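Local coordinates for tyrosine-protein phosphatase YwqE (Bacillus subtilis, PDB 3QY6) that removes phosphate from phosphotyrosine-containing proteins, including YwqD, YwqF and Ssb, as a manganese-dependent tyrosine phosphatase of the metallo-dependent hydrolase superfamily, at residues C6-A11 against I37-H42; I105-P110 against Q120-L125; V133-E138 against A159-S164; V183-I188 against P241-K246. One frame throughout, in Å; residues are numbered along the deposited sequence.

Contact 1 (C6-A11 against I37-H42); sequences CHILPA and IIATPH. With MG (magnesium ion), chain D; FE (Fe (III) ion), chain C.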
loop_
_atom_site.group_PDB
_atom_site.type_symbol
_atom_site.label_atom_id
_atom_site.label_comp_id
_atom_site.label_asym_id
_atom_site.label_seq_id
_atom_site.Cartn_x
_atom_site.Cartn_y
_atom_site.Cartn_z
ATOM N N CYS A 6 5.258 1.539 -1.429
ATOM C CA CYS A 6 6.238 1.813 -2.462
ATOM C C CYS A 6 7.559 1.105 -2.201
ATOM O O CYS A 6 8.024 1.044 -1.075
ATOM C CB CYS A 6 6.532 3.333 -2.529
ATOM S SG CYS A 6 7.501 3.869 -3.958
ATOM N N HIS A 7 8.176 0.640 -3.273
ATOM C CA HIS A 7 9.445 -0.113 -3.193
ATOM C C HIS A 7 10.682 0.690 -3.644
ATOM O O HIS A 7 11.476 0.258 -4.513
ATOM C CB HIS A 7 9.273 -1.460 -3.923
ATOM C CG HIS A 7 8.199 -2.311 -3.338
ATOM N ND1 HIS A 7 8.443 -3.206 -2.323
ATOM C CD2 HIS A 7 6.865 -2.356 -3.567
ATOM C CE1 HIS A 7 7.317 -3.796 -1.974
ATOM N NE2 HIS A 7 6.338 -3.295 -2.704
ATOM N N ILE A 8 10.859 1.858 -3.014
ATOM C CA ILE A 8 11.865 2.838 -3.371
ATOM C C ILE A 8 13.203 2.617 -2.672
ATOM O O ILE A 8 14.241 3.104 -3.144
ATOM C CB ILE A 8 11.352 4.301 -3.110
ATOM C CG1 ILE A 8 12.309 5.368 -3.693
ATOM C CG2 ILE A 8 11.086 4.527 -1.618
ATOM C CD1 ILE A 8 11.700 6.767 -3.779
ATOM N N LEU A 9 13.196 1.899 -1.556
ATOM C CA LEU A 9 14.464 1.615 -0.868
ATOM C C LEU A 9 15.291 0.624 -1.693
ATOM O O LEU A 9 14.756 -0.358 -2.218
ATOM C CB LEU A 9 14.251 1.114 0.565
ATOM C CG LEU A 9 13.635 2.130 1.542
ATOM C CD1 LEU A 9 13.376 1.453 2.883
ATOM C CD2 LEU A 9 14.518 3.369 1.715
ATOM N N PRO A 10 16.591 0.912 -1.827
ATOM C CA PRO A 10 17.496 0.167 -2.709
ATOM C C PRO A 10 18.057 -1.079 -2.058
ATOM O O PRO A 10 18.213 -1.127 -0.835
ATOM C CB PRO A 10 18.627 1.160 -2.966
ATOM C CG PRO A 10 18.689 1.981 -1.685
ATOM C CD PRO A 10 17.250 2.073 -1.199
ATOM N N ALA A 11 18.354 -2.073 -2.894
ATOM C CA ALA A 11 19.039 -3.310 -2.487
ATOM C C ALA A 11 18.318 -4.038 -1.359
ATOM O O ALA A 11 18.944 -4.569 -0.444
ATOM C CB ALA A 11 20.500 -3.009 -2.110
ATOM N N ILE A 37 6.725 9.573 0.700
ATOM C CA ILE A 37 6.533 8.159 0.450
ATOM C C ILE A 37 6.817 7.401 1.745
ATOM O O ILE A 37 7.890 7.571 2.362
ATOM C CB ILE A 37 7.500 7.652 -0.655
ATOM C CG1 ILE A 37 7.094 8.200 -2.029
ATOM C CG2 ILE A 37 7.546 6.108 -0.665
ATOM C CD1 ILE A 37 8.147 7.950 -3.154
ATOM N N ILE A 38 5.876 6.550 2.137
ATOM C CA ILE A 38 6.148 5.515 3.138
ATOM C C ILE A 38 6.723 4.297 2.400
ATOM O O ILE A 38 5.995 3.603 1.652
ATOM C CB ILE A 38 4.880 5.090 3.909
ATOM C CG1 ILE A 38 4.118 6.344 4.392
ATOM C CG2 ILE A 38 5.239 4.154 5.109
ATOM C CD1 ILE A 38 2.882 6.022 5.229
ATOM N N ALA A 39 8.034 4.113 2.568
ATOM C CA ALA A 39 8.727 2.958 2.024
ATOM C C ALA A 39 8.193 1.717 2.692
ATOM O O ALA A 39 8.116 1.637 3.927
ATOM C CB ALA A 39 10.247 3.063 2.256
ATOM N N THR A 40 7.845 0.733 1.880
ATOM C CA THR A 40 7.287 -0.511 2.397
ATOM C C THR A 40 7.967 -1.716 1.765
ATOM O O THR A 40 7.343 -2.437 1.034
ATOM C CB THR A 40 5.765 -0.600 2.140
ATOM O OG1 THR A 40 5.505 -0.514 0.728
ATOM C CG2 THR A 40 5.066 0.569 2.844
ATOM N N PRO A 41 9.249 -1.926 2.079
ATOM C CA PRO A 41 9.873 -3.094 1.420
ATOM C C PRO A 41 9.222 -4.419 1.846
ATOM O O PRO A 41 8.624 -4.518 2.940
ATOM C CB PRO A 41 11.341 -3.008 1.850
ATOM C CG PRO A 41 11.354 -2.132 3.053
ATOM C CD PRO A 41 10.163 -1.210 2.975
ATOM N N HIS A 42 9.298 -5.411 0.954
ATOM C CA HIS A 42 8.797 -6.749 1.234
ATOM C C HIS A 42 9.477 -7.337 2.442
ATOM O O HIS A 42 10.703 -7.282 2.568
ATOM C CB HIS A 42 9.060 -7.669 0.055
ATOM C CG HIS A 42 8.127 -7.457 -1.084
ATOM N ND1 HIS A 42 6.804 -7.828 -1.032
ATOM C CD2 HIS A 42 8.330 -6.941 -2.315
ATOM C CE1 HIS A 42 6.223 -7.532 -2.181
ATOM N NE2 HIS A 42 7.133 -7.005 -2.984
HETATM MG MG MG D . 7.355 -6.450 -4.890
HETATM FE FE FE C . 4.453 -3.949 -2.861
HETATM O O HOH W 1 3.499 -4.737 -3.220
HETATM O O HOH W 2 5.505 -5.461 -4.119
HETATM O O HOH W 3 5.913 -7.115 -5.230
#

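Contact 2 (I105-P110 against Q120-L125); sequences ILIEFP and QLFYDL. With FE (Fe (III) ion), chain B.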
loop_
_atom_site.group_PDB
_atom_site.type_symbol
_atom_site.label_atom_id
_atom_site.label_comp_id
_atom_site.label_asym_id
_atom_site.label_seq_id
_atom_site.Cartn_x
_atom_site.Cartn_y
_atom_site.Cartn_z
ATOM N N ILE A 105 -1.192 -0.847 9.537
ATOM C CA ILE A 105 -0.194 -1.856 9.159
ATOM C C ILE A 105 -0.473 -2.366 7.753
ATOM O O ILE A 105 -1.589 -2.764 7.454
ATOM C CB ILE A 105 -0.269 -3.127 10.047
ATOM C CG1 ILE A 105 -0.379 -2.797 11.525
ATOM C CG2 ILE A 105 0.925 -4.049 9.761
ATOM C CD1 ILE A 105 -0.995 -3.969 12.325
ATOM N N LEU A 106 0.545 -2.420 6.902
ATOM C CA LEU A 106 0.329 -2.928 5.549
ATOM C C LEU A 106 0.623 -4.418 5.541
ATOM O O LEU A 106 1.753 -4.837 5.801
ATOM C CB LEU A 106 1.188 -2.183 4.531
ATOM C CG LEU A 106 0.959 -2.516 3.063
ATOM C CD1 LEU A 106 -0.406 -2.005 2.570
ATOM C CD2 LEU A 106 2.105 -1.927 2.211
ATOM N N ILE A 107 -0.425 -5.190 5.296
ATOM C CA ILE A 107 -0.347 -6.645 5.267
ATOM C C ILE A 107 -0.681 -7.225 3.879
ATOM O O ILE A 107 -1.721 -6.918 3.286
ATOM C CB ILE A 107 -1.268 -7.243 6.352
ATOM C CG1 ILE A 107 -0.835 -6.774 7.755
ATOM C CG2 ILE A 107 -1.274 -8.778 6.280
ATOM C CD1 ILE A 107 -1.929 -6.959 8.812
ATOM N N GLU A 108 0.209 -8.092 3.364
ATOM C CA GLU A 108 0.041 -8.658 2.034
ATOM C C GLU A 108 -0.318 -10.153 2.097
ATOM O O GLU A 108 0.352 -10.915 2.764
ATOM C CB GLU A 108 1.358 -8.531 1.243
ATOM C CG GLU A 108 1.254 -9.012 -0.216
ATOM C CD GLU A 108 2.616 -9.325 -0.826
ATOM O OE1 GLU A 108 2.790 -9.108 -2.047
ATOM O OE2 GLU A 108 3.501 -9.786 -0.083
ATOM N N PHE A 109 -1.337 -10.557 1.359
ATOM C CA PHE A 109 -1.674 -11.971 1.256
ATOM C C PHE A 109 -0.740 -12.620 0.229
ATOM O O PHE A 109 -0.225 -11.944 -0.665
ATOM C CB PHE A 109 -3.132 -12.173 0.850
ATOM C CG PHE A 109 -4.146 -11.615 1.834
ATOM C CD1 PHE A 109 -3.930 -11.674 3.216
ATOM C CD2 PHE A 109 -5.347 -11.108 1.367
ATOM C CE1 PHE A 109 -4.894 -11.184 4.104
ATOM C CE2 PHE A 109 -6.312 -10.610 2.245
ATOM C CZ PHE A 109 -6.083 -10.660 3.616
ATOM N N PRO A 110 -0.523 -13.940 0.344
ATOM C CA PRO A 110 0.155 -14.616 -0.777
ATOM C C PRO A 110 -0.629 -14.387 -2.065
ATOM O O PRO A 110 -1.862 -14.220 -2.030
ATOM C CB PRO A 110 0.116 -16.110 -0.399
ATOM C CG PRO A 110 -0.470 -16.203 0.950
ATOM C CD PRO A 110 -0.957 -14.855 1.408
ATOM N N GLN A 120 -9.368 -13.666 11.829
ATOM C CA GLN A 120 -9.055 -13.764 13.260
ATOM C C GLN A 120 -7.868 -12.880 13.620
ATOM O O GLN A 120 -7.927 -12.135 14.598
ATOM C CB GLN A 120 -8.808 -15.222 13.698
ATOM C CG GLN A 120 -8.549 -15.416 15.214
ATOM C CD GLN A 120 -9.663 -14.843 16.098
ATOM O OE1 GLN A 120 -10.838 -15.216 15.971
ATOM N NE2 GLN A 120 -9.297 -13.924 16.989
ATOM N N LEU A 121 -6.802 -12.966 12.823
ATOM C CA LEU A 121 -5.644 -12.103 13.004
ATOM C C LEU A 121 -6.053 -10.636 12.995
ATOM O O LEU A 121 -5.590 -9.865 13.835
ATOM C CB LEU A 121 -4.584 -12.371 11.931
ATOM C CG LEU A 121 -3.388 -11.415 11.891
ATOM C CD1 LEU A 121 -2.536 -11.440 13.200
ATOM C CD2 LEU A 121 -2.534 -11.739 10.676
ATOM N N PHE A 122 -6.927 -10.256 12.062
ATOM C CA PHE A 122 -7.284 -8.847 11.882
ATOM C C PHE A 122 -8.151 -8.353 13.034
ATOM O O PHE A 122 -8.149 -7.168 13.357
ATOM C CB PHE A 122 -7.996 -8.597 10.546
ATOM C CG PHE A 122 -7.088 -8.661 9.329
ATOM C CD1 PHE A 122 -5.726 -8.925 9.450
ATOM C CD2 PHE A 122 -7.604 -8.399 8.061
ATOM C CE1 PHE A 122 -4.907 -8.968 8.309
ATOM C CE2 PHE A 122 -6.792 -8.441 6.921
ATOM C CZ PHE A 122 -5.449 -8.723 7.045
ATOM N N TYR A 123 -8.907 -9.270 13.625
ATOM C CA TYR A 123 -9.714 -8.953 14.805
ATOM C C TYR A 123 -8.802 -8.723 16.022
ATOM O O TYR A 123 -8.958 -7.731 16.748
ATOM C CB TYR A 123 -10.735 -10.069 15.083
ATOM C CG TYR A 123 -11.574 -9.806 16.320
ATOM C CD1 TYR A 123 -12.589 -8.848 16.312
ATOM C CD2 TYR A 123 -11.324 -10.494 17.508
ATOM C CE1 TYR A 123 -13.350 -8.591 17.465
ATOM C CE2 TYR A 123 -12.071 -10.247 18.658
ATOM C CZ TYR A 123 -13.081 -9.302 18.631
ATOM O OH TYR A 123 -13.823 -9.067 19.776
ATOM N N ASP A 124 -7.826 -9.593 16.180
ATOM C CA ASP A 124 -6.857 -9.468 17.232
ATOM C C ASP A 124 -6.107 -8.160 17.086
ATOM O O ASP A 124 -5.858 -7.498 18.068
ATOM C CB ASP A 124 -5.842 -10.585 17.140
ATOM C CG ASP A 124 -6.405 -11.923 17.484
ATOM O OD1 ASP A 124 -7.495 -11.988 18.081
ATOM O OD2 ASP A 124 -5.746 -12.904 17.127
ATOM N N LEU A 125 -5.752 -7.791 15.859
ATOM C CA LEU A 125 -5.041 -6.540 15.649
ATOM C C LEU A 125 -5.850 -5.340 16.020
ATOM O O LEU A 125 -5.358 -4.427 16.603
ATOM C CB LEU A 125 -4.573 -6.405 14.208
ATOM C CG LEU A 125 -3.439 -7.353 13.935
ATOM C CD1 LEU A 125 -3.189 -7.535 12.519
ATOM C CD2 LEU A 125 -2.243 -6.901 14.621
HETATM FE FE FE B . 2.974 -7.077 -2.885
HETATM O O HOH W 1 3.499 -4.737 -3.220
HETATM O O HOH W 4 3.438 -8.206 -4.722
HETATM O O HOH W 5 4.714 -7.431 -2.820
#

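Contact 3 (V133-E138 against A159-S164); sequences VIAHPE and ASQITS. With FE (Fe (III) ion), chain B.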
loop_
_atom_site.group_PDB
_atom_site.type_symbol
_atom_site.label_atom_id
_atom_site.label_comp_id
_atom_site.label_asym_id
_atom_site.label_seq_id
_atom_site.Cartn_x
_atom_site.Cartn_y
_atom_site.Cartn_z
ATOM N N VAL A 133 -4.248 -2.867 6.811
ATOM C CA VAL A 133 -4.520 -2.441 5.452
ATOM C C VAL A 133 -4.075 -3.528 4.483
ATOM O O VAL A 133 -2.874 -3.797 4.372
ATOM C CB VAL A 133 -3.775 -1.114 5.137
ATOM C CG1 VAL A 133 -4.156 -0.583 3.749
ATOM C CG2 VAL A 133 -4.103 -0.067 6.236
ATOM N N ILE A 134 -5.033 -4.115 3.769
ATOM C CA ILE A 134 -4.718 -5.173 2.780
ATOM C C ILE A 134 -4.021 -4.580 1.541
ATOM O O ILE A 134 -4.537 -3.646 0.916
ATOM C CB ILE A 134 -5.984 -5.988 2.409
ATOM C CG1 ILE A 134 -6.530 -6.717 3.642
ATOM C CG2 ILE A 134 -5.739 -6.975 1.220
ATOM C CD1 ILE A 134 -7.979 -7.147 3.460
ATOM N N ALA A 135 -2.842 -5.124 1.203
ATOM C CA ALA A 135 -2.081 -4.655 0.052
ATOM C C ALA A 135 -2.636 -5.234 -1.233
ATOM O O ALA A 135 -2.877 -6.436 -1.319
ATOM C CB ALA A 135 -0.586 -5.011 0.206
ATOM N N HIS A 136 -2.824 -4.378 -2.234
ATOM C CA HIS A 136 -3.203 -4.814 -3.589
ATOM C C HIS A 136 -4.184 -6.022 -3.638
ATOM O O HIS A 136 -3.866 -7.093 -4.189
ATOM C CB HIS A 136 -1.944 -4.998 -4.484
ATOM C CG HIS A 136 -0.879 -5.907 -3.918
ATOM N ND1 HIS A 136 -1.089 -7.258 -3.721
ATOM C CD2 HIS A 136 0.426 -5.685 -3.621
ATOM C CE1 HIS A 136 0.027 -7.821 -3.286
ATOM N NE2 HIS A 136 0.963 -6.889 -3.198
ATOM N N PRO A 137 -5.391 -5.870 -3.061
ATOM C CA PRO A 137 -6.289 -7.025 -3.082
ATOM C C PRO A 137 -6.761 -7.419 -4.479
ATOM O O PRO A 137 -7.135 -8.583 -4.700
ATOM C CB PRO A 137 -7.496 -6.552 -2.246
ATOM C CG PRO A 137 -7.459 -5.077 -2.353
ATOM C CD PRO A 137 -5.992 -4.735 -2.340
ATOM N N GLU A 138 -6.752 -6.454 -5.407
ATOM C CA GLU A 138 -7.103 -6.696 -6.805
ATOM C C GLU A 138 -6.123 -7.653 -7.492
ATOM O O GLU A 138 -6.441 -8.231 -8.530
ATOM C CB GLU A 138 -7.181 -5.373 -7.573
ATOM C CG GLU A 138 -5.817 -4.828 -8.022
ATOM C CD GLU A 138 -5.093 -3.967 -6.992
ATOM O OE1 GLU A 138 -4.258 -3.152 -7.427
ATOM O OE2 GLU A 138 -5.338 -4.070 -5.773
ATOM N N ALA A 159 -8.968 -2.232 6.264
ATOM C CA ALA A 159 -8.908 -1.286 5.156
ATOM C C ALA A 159 -8.128 -1.958 4.031
ATOM O O ALA A 159 -7.478 -2.981 4.258
ATOM C CB ALA A 159 -8.241 0.016 5.607
ATOM N N SER A 160 -8.254 -1.439 2.813
ATOM C CA SER A 160 -7.426 -1.937 1.716
ATOM C C SER A 160 -6.903 -0.833 0.803
ATOM O O SER A 160 -7.444 0.266 0.756
ATOM C CB SER A 160 -8.120 -3.073 0.947
ATOM O OG SER A 160 -8.986 -2.588 -0.057
ATOM N N GLN A 161 -5.825 -1.148 0.085
ATOM C CA GLN A 161 -5.132 -0.188 -0.752
ATOM C C GLN A 161 -5.030 -0.751 -2.177
ATOM O O GLN A 161 -4.435 -1.823 -2.387
ATOM C CB GLN A 161 -3.736 0.096 -0.140
ATOM C CG GLN A 161 -2.713 0.716 -1.074
ATOM C CD GLN A 161 -1.886 -0.336 -1.792
ATOM O OE1 GLN A 161 -1.444 -1.321 -1.175
ATOM N NE2 GLN A 161 -1.691 -0.153 -3.096
ATOM N N ILE A 162 -5.600 -0.019 -3.140
ATOM C CA ILE A 162 -5.566 -0.382 -4.569
ATOM C C ILE A 162 -4.310 0.179 -5.222
ATOM O O ILE A 162 -3.812 1.209 -4.792
ATOM C CB ILE A 162 -6.841 0.173 -5.292
ATOM C CG1 ILE A 162 -7.095 -0.521 -6.624
ATOM C CG2 ILE A 162 -6.758 1.692 -5.489
ATOM C CD1 ILE A 162 -7.872 -1.804 -6.516
ATOM N N THR A 163 -3.784 -0.500 -6.247
ATOM C CA THR A 163 -2.615 -0.020 -6.971
ATOM C C THR A 163 -3.001 0.970 -8.073
ATOM O O THR A 163 -3.880 0.674 -8.913
ATOM C CB THR A 163 -1.858 -1.200 -7.628
ATOM O OG1 THR A 163 -1.753 -2.277 -6.686
ATOM C CG2 THR A 163 -0.500 -0.769 -8.115
ATOM N N SER A 164 -2.359 2.139 -8.071
ATOM C CA SER A 164 -2.633 3.148 -9.111
ATOM C C SER A 164 -2.528 2.513 -10.495
ATOM O O SER A 164 -3.456 2.606 -11.296
ATOM C CB SER A 164 -1.705 4.353 -9.023
ATOM O OG SER A 164 -1.778 4.970 -7.750
HETATM FE FE FE B . 2.974 -7.077 -2.885
HETATM O O HOH W 1 3.499 -4.737 -3.220
HETATM O O HOH W 4 3.438 -8.206 -4.722
HETATM O O HOH W 5 4.714 -7.431 -2.820
#

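Contact 4 (V183-I188 against P241-K246); sequences VEANLI and PPQPVK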
loop_
_atom_site.group_PDB
_atom_site.type_symbol
_atom_site.label_atom_id
_atom_site.label_comp_id
_atom_site.label_asym_id
_atom_site.label_seq_id
_atom_site.Cartn_x
_atom_site.Cartn_y
_atom_site.Cartn_z
ATOM N N VAL A 183 -13.620 -0.721 -6.195
ATOM C CA VAL A 183 -13.807 0.679 -5.758
ATOM C C VAL A 183 -15.285 1.052 -5.649
ATOM O O VAL A 183 -15.702 1.700 -4.683
ATOM C CB VAL A 183 -13.076 1.706 -6.664
ATOM C CG1 VAL A 183 -13.399 3.140 -6.232
ATOM C CG2 VAL A 183 -11.567 1.487 -6.620
ATOM N N GLU A 184 -16.067 0.649 -6.645
ATOM C CA GLU A 184 -17.505 0.898 -6.638
ATOM C C GLU A 184 -18.111 0.359 -5.342
ATOM O O GLU A 184 -18.857 1.064 -4.652
ATOM C CB GLU A 184 -18.151 0.238 -7.856
ATOM C CG GLU A 184 -19.677 0.347 -7.911
ATOM C CD GLU A 184 -20.274 -0.309 -9.148
ATOM O OE1 GLU A 184 -21.493 -0.593 -9.132
ATOM O OE2 GLU A 184 -19.540 -0.540 -10.139
ATOM N N ALA A 185 -17.734 -0.878 -5.009
ATOM C CA ALA A 185 -18.232 -1.590 -3.835
ATOM C C ALA A 185 -17.759 -1.024 -2.496
ATOM O O ALA A 185 -18.070 -1.586 -1.438
ATOM C CB ALA A 185 -17.879 -3.061 -3.943
ATOM N N ASN A 186 -16.992 0.070 -2.547
ATOM C CA ASN A 186 -16.503 0.773 -1.361
ATOM C C ASN A 186 -15.463 -0.009 -0.542
ATOM O O ASN A 186 -15.235 0.301 0.623
ATOM C CB ASN A 186 -17.673 1.211 -0.464
ATOM C CG ASN A 186 -18.568 2.231 -1.122
ATOM O OD1 ASN A 186 -19.797 2.114 -1.061
ATOM N ND2 ASN A 186 -17.971 3.253 -1.734
ATOM N N LEU A 187 -14.824 -1.001 -1.163
ATOM C CA LEU A 187 -13.866 -1.871 -0.465
ATOM C C LEU A 187 -12.435 -1.301 -0.409
ATOM O O LEU A 187 -11.554 -1.877 0.227
ATOM C CB LEU A 187 -13.892 -3.296 -1.044
ATOM C CG LEU A 187 -15.269 -3.974 -1.256
ATOM C CD1 LEU A 187 -15.147 -5.425 -1.722
ATOM C CD2 LEU A 187 -16.158 -3.884 -0.020
ATOM N N ILE A 188 -12.227 -0.143 -1.036
ATOM C CA ILE A 188 -10.899 0.459 -1.172
ATOM C C ILE A 188 -10.830 1.798 -0.447
ATOM O O ILE A 188 -11.696 2.649 -0.650
ATOM C CB ILE A 188 -10.554 0.699 -2.674
ATOM C CG1 ILE A 188 -10.649 -0.603 -3.490
ATOM C CG2 ILE A 188 -9.219 1.446 -2.819
ATOM C CD1 ILE A 188 -9.746 -1.752 -3.037
ATOM N N PRO A 241 -19.883 2.772 3.658
ATOM C CA PRO A 241 -20.472 1.448 3.876
ATOM C C PRO A 241 -20.148 0.432 2.772
ATOM O O PRO A 241 -20.577 0.604 1.630
ATOM C CB PRO A 241 -21.985 1.732 3.931
ATOM C CG PRO A 241 -22.155 3.140 3.444
ATOM C CD PRO A 241 -20.889 3.842 3.783
ATOM N N PRO A 242 -19.396 -0.633 3.111
ATOM C CA PRO A 242 -19.027 -1.647 2.108
ATOM C C PRO A 242 -20.239 -2.361 1.503
ATOM O O PRO A 242 -21.281 -2.453 2.150
ATOM C CB PRO A 242 -18.166 -2.635 2.902
ATOM C CG PRO A 242 -18.495 -2.401 4.325
ATOM C CD PRO A 242 -18.866 -0.956 4.448
ATOM N N GLN A 243 -20.099 -2.854 0.273
ATOM C CA GLN A 243 -21.171 -3.590 -0.402
ATOM C C GLN A 243 -20.640 -4.779 -1.209
ATOM O O GLN A 243 -19.443 -4.832 -1.511
ATOM C CB GLN A 243 -22.018 -2.653 -1.283
ATOM C CG GLN A 243 -21.263 -1.864 -2.343
ATOM C CD GLN A 243 -22.038 -0.656 -2.863
ATOM O OE1 GLN A 243 -22.613 0.116 -2.088
ATOM N NE2 GLN A 243 -22.033 -0.474 -4.183
ATOM N N PRO A 244 -21.514 -5.649 -1.639
ATOM C CA PRO A 244 -21.139 -6.812 -2.429
ATOM C C PRO A 244 -20.650 -6.440 -3.824
ATOM O O PRO A 244 -21.009 -5.419 -4.369
ATOM C CB PRO A 244 -22.450 -7.564 -2.516
ATOM C CG PRO A 244 -23.126 -7.235 -1.243
ATOM C CD PRO A 244 -22.783 -5.841 -0.928
ATOM N N VAL A 245 -19.808 -7.267 -4.399
ATOM C CA VAL A 245 -19.150 -6.932 -5.639
ATOM C C VAL A 245 -19.836 -7.513 -6.862
ATOM O O VAL A 245 -20.069 -8.705 -6.950
ATOM C CB VAL A 245 -17.731 -7.484 -5.611
ATOM C CG1 VAL A 245 -17.093 -7.352 -6.927
ATOM C CG2 VAL A 245 -16.943 -6.806 -4.584
ATOM N N LYS A 246 -20.144 -6.636 -7.800
ATOM C CA LYS A 246 -20.799 -6.991 -9.053
ATOM C C LYS A 246 -19.916 -7.762 -10.003
ATOM O O LYS A 246 -18.716 -7.525 -10.062
ATOM C CB LYS A 246 -21.248 -5.745 -9.800
ATOM C CG LYS A 246 -21.943 -4.694 -8.983
ATOM C CD LYS A 246 -22.439 -3.606 -9.886
ATOM C CE LYS A 246 -23.872 -3.854 -10.322
ATOM N NZ LYS A 246 -24.206 -5.262 -10.686
#

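Contact 1 (C6-A11 against I37-H42)
Two hydrogen bonds tie Cys6 to Thr40, one in each direction. Thr40 N donates to Cys6 O at 3.0 Å in an almost straight line (175°), and Cys6 N returns a more bent bond of 3.0 Å to Thr40 OG1. That hydroxyl can reach back because chi1 of 59° sets it between the backbone N and the carbonyl carbon.

The aromatic pair is metal-bound. His7 and His42 form an offset stack, centroids 4.5 Å apart and planes at 23°, with His7 CE1 above one face of the His42 ring, near its rim. His7 NE2 ligates the iron(III) ion of chain C at 2.0 Å and His42 NE2 the magnesium ion at 2.0 Å; water 2 lies between the metals. Asp13 accepts from His7 ND1, which fixes the rotation of the ring, while His5, Glu80 and Asp194 complete the iron site.

Apolar contacts fill the other end. Cys6 CB presses on Ile37 CG2 at a tight 3.5 Å, Ile8 CD1 meets Ile37 CD1, and Leu9 CD1 lies on Ala39 CB at 3.6 Å. Helix 19-31 packs on Ile8 and Ile37, helix 52-68 covers Leu9 and Pro41, and strand 104-108 touches Thr40 and His42.

Contact 2 (I105-P110 against Q120-L125)
This contact belongs to a beta-alpha-beta unit of the TIM-barrel-like fold, formed by strand 104-108, helix 118-127 and strand 131-135: Ile105, Ile107 and Phe109 meet Phe122 and Leu125 of the helix. Strand 105-108 and helix 120-125 run antiparallel, at 173°, with their axes 12.4 Å apart at closest approach, a separation bridged by side chains alone. Ile107 is central to the packing. Its CD1 methyl approaches Phe122 CE1 to 3.6 Å, obliquely to the ring, and also faces Leu125 CD1 tip to tip at 4.0 Å. With CG1 anti to the carbonyl carbon (chi1 -61°) and chi2 extended at 162°, the isoleucine chain reaches out from the strand far enough to touch both helix residues. Ile105 crosses Leu125 at about a right angle, its CD1 lying 3.9 Å from Leu125 CD2. Pro132 and Ile134 of strand 131-135 also pack on Phe122, so the ring spans two adjacent strands, and helix 87-92 adds Leu91 beside Ile105.

Between Ile107 and Phe109 in sequence, Glu108 points away from the helix and binds the iron(III) ion of chain B through OE1 at 2.2 Å. Its OE2 forms a salt bridge with Arg82, which anchors the carboxylate. Past the strand the rings of Phe109 and Phe122 come from opposite directions, Phe109 CE1 standing 3.9 Å from Phe122 CZ.

Contact 3 (V133-E138 against A159-S164)
The imidazole of His136 has Ala135 CB over one face, near the rim, and water 1 in its plane at the edge; its NE2 binds the iron(III) ion of chain B at 2.0 Å. The carboxylate of Glu138, the second flat group, is gripped at OE1 by two donors from Thr163. Thr163 N at 2.9 Å and Thr163 OG1 at 2.8 Å both use the syn side but arrive from opposite faces of the carboxylate plane. Chi1 of 81° and a bend at chi2 fold the glutamate toward the threonine, while Ile162 CD1 packs against its OE2 at 3.5 Å.

Behind these groups, strands 131-135 and 159-163 pair in parallel. Ile134 N donates to Ala159 O at 2.7 Å, Gln161 N to Ile134 O at 2.9 Å, and a weak bond from His136 N to Gln161 O continues the ladder. The ladder ends at His136, which binds its iron together with Glu80 and Glu108. Val133 and Ala135 share a face of the sheet with Gln161, whose OE1 accepts from His5.

Ser166 adds a further bond to Glu138 OE1. The donors gathered there would probably favour the charged carboxylate, whereas buried OE2, with no modelled partner, would tend to work against it.

Contact 4 (V183-I188 against P241-K246)
Ala185 and Gln243 join the C-terminal tail to the end of helix 173-184, which closes in a Schellman motif: Asn186, with positive phi (69°), is the first residue to leave the helical conformation, and its N bonds back to Val183 O at 3.0 Å. The turn presents Ala185 O to the tail, where Gln243 N donates to it at 2.9 Å with an angle of 149°.

Around this bond the packing is close. Gln243 CG sits between its own backbone N and carbonyl carbon (chi1 57°), which brings it over the turn, 3.4 Å from Ala185 CA. The Ala185 methyl meets Gln243 O and Val245 CG2. Asn186 points toward the tail, and its CB packs against Pro241 O at 3.6 Å and against Pro242 CA. Leu187 divides its two branches: CD2 lies across the Pro242 ring at CB, 3.8 Å away, and CD1 goes to Val245 CG2 at 3.7 Å. The tail is thereby seated on buried Ala185 and Leu187, with Leu182 and Pro147 also against Val245. The backbone oxygen of Leu187 is taken by Ser160 OG, linking the turn to strand 159-163.

The solvent side is looser. The rings of Pro241 and Pro244 are exposed and largely turned from the turn. Glu184 and Lys246, both exposed, carry opposite charges, yet Glu184 OE1 and Lys246 NZ remain 5.6 Å apart. The lysine chain bends at chi3 and chi4, and what touches the carboxylate is its aliphatic part: Lys246 CD comes within 3.2 Å of Glu184 OE1.

Contacts 1, 2 and 3 are buried, whereas contact 4 lies at the surface, on the opposite side of the chain's centre from contact 1. Contacts 2 and 3 share a sheet: strands 104-108 and 131-135 are neighbours, and Glu108 and His136 bind the same iron(III) ion. Contact 1 supplies ligands to the other iron and to magnesium, so the three gather round one metal cluster, with Glu80 binding both irons. Their chemistry follows their places: loop bonds and stacked metal ligands in contact 1, apolar helix-on-strand packing in contact 2, a parallel ladder in contact 3. Contact 4, touching contact 3 through Ser160 and Ile188, rests on one backbone hydrogen bond and proline, leucine and valine packing at a helix end.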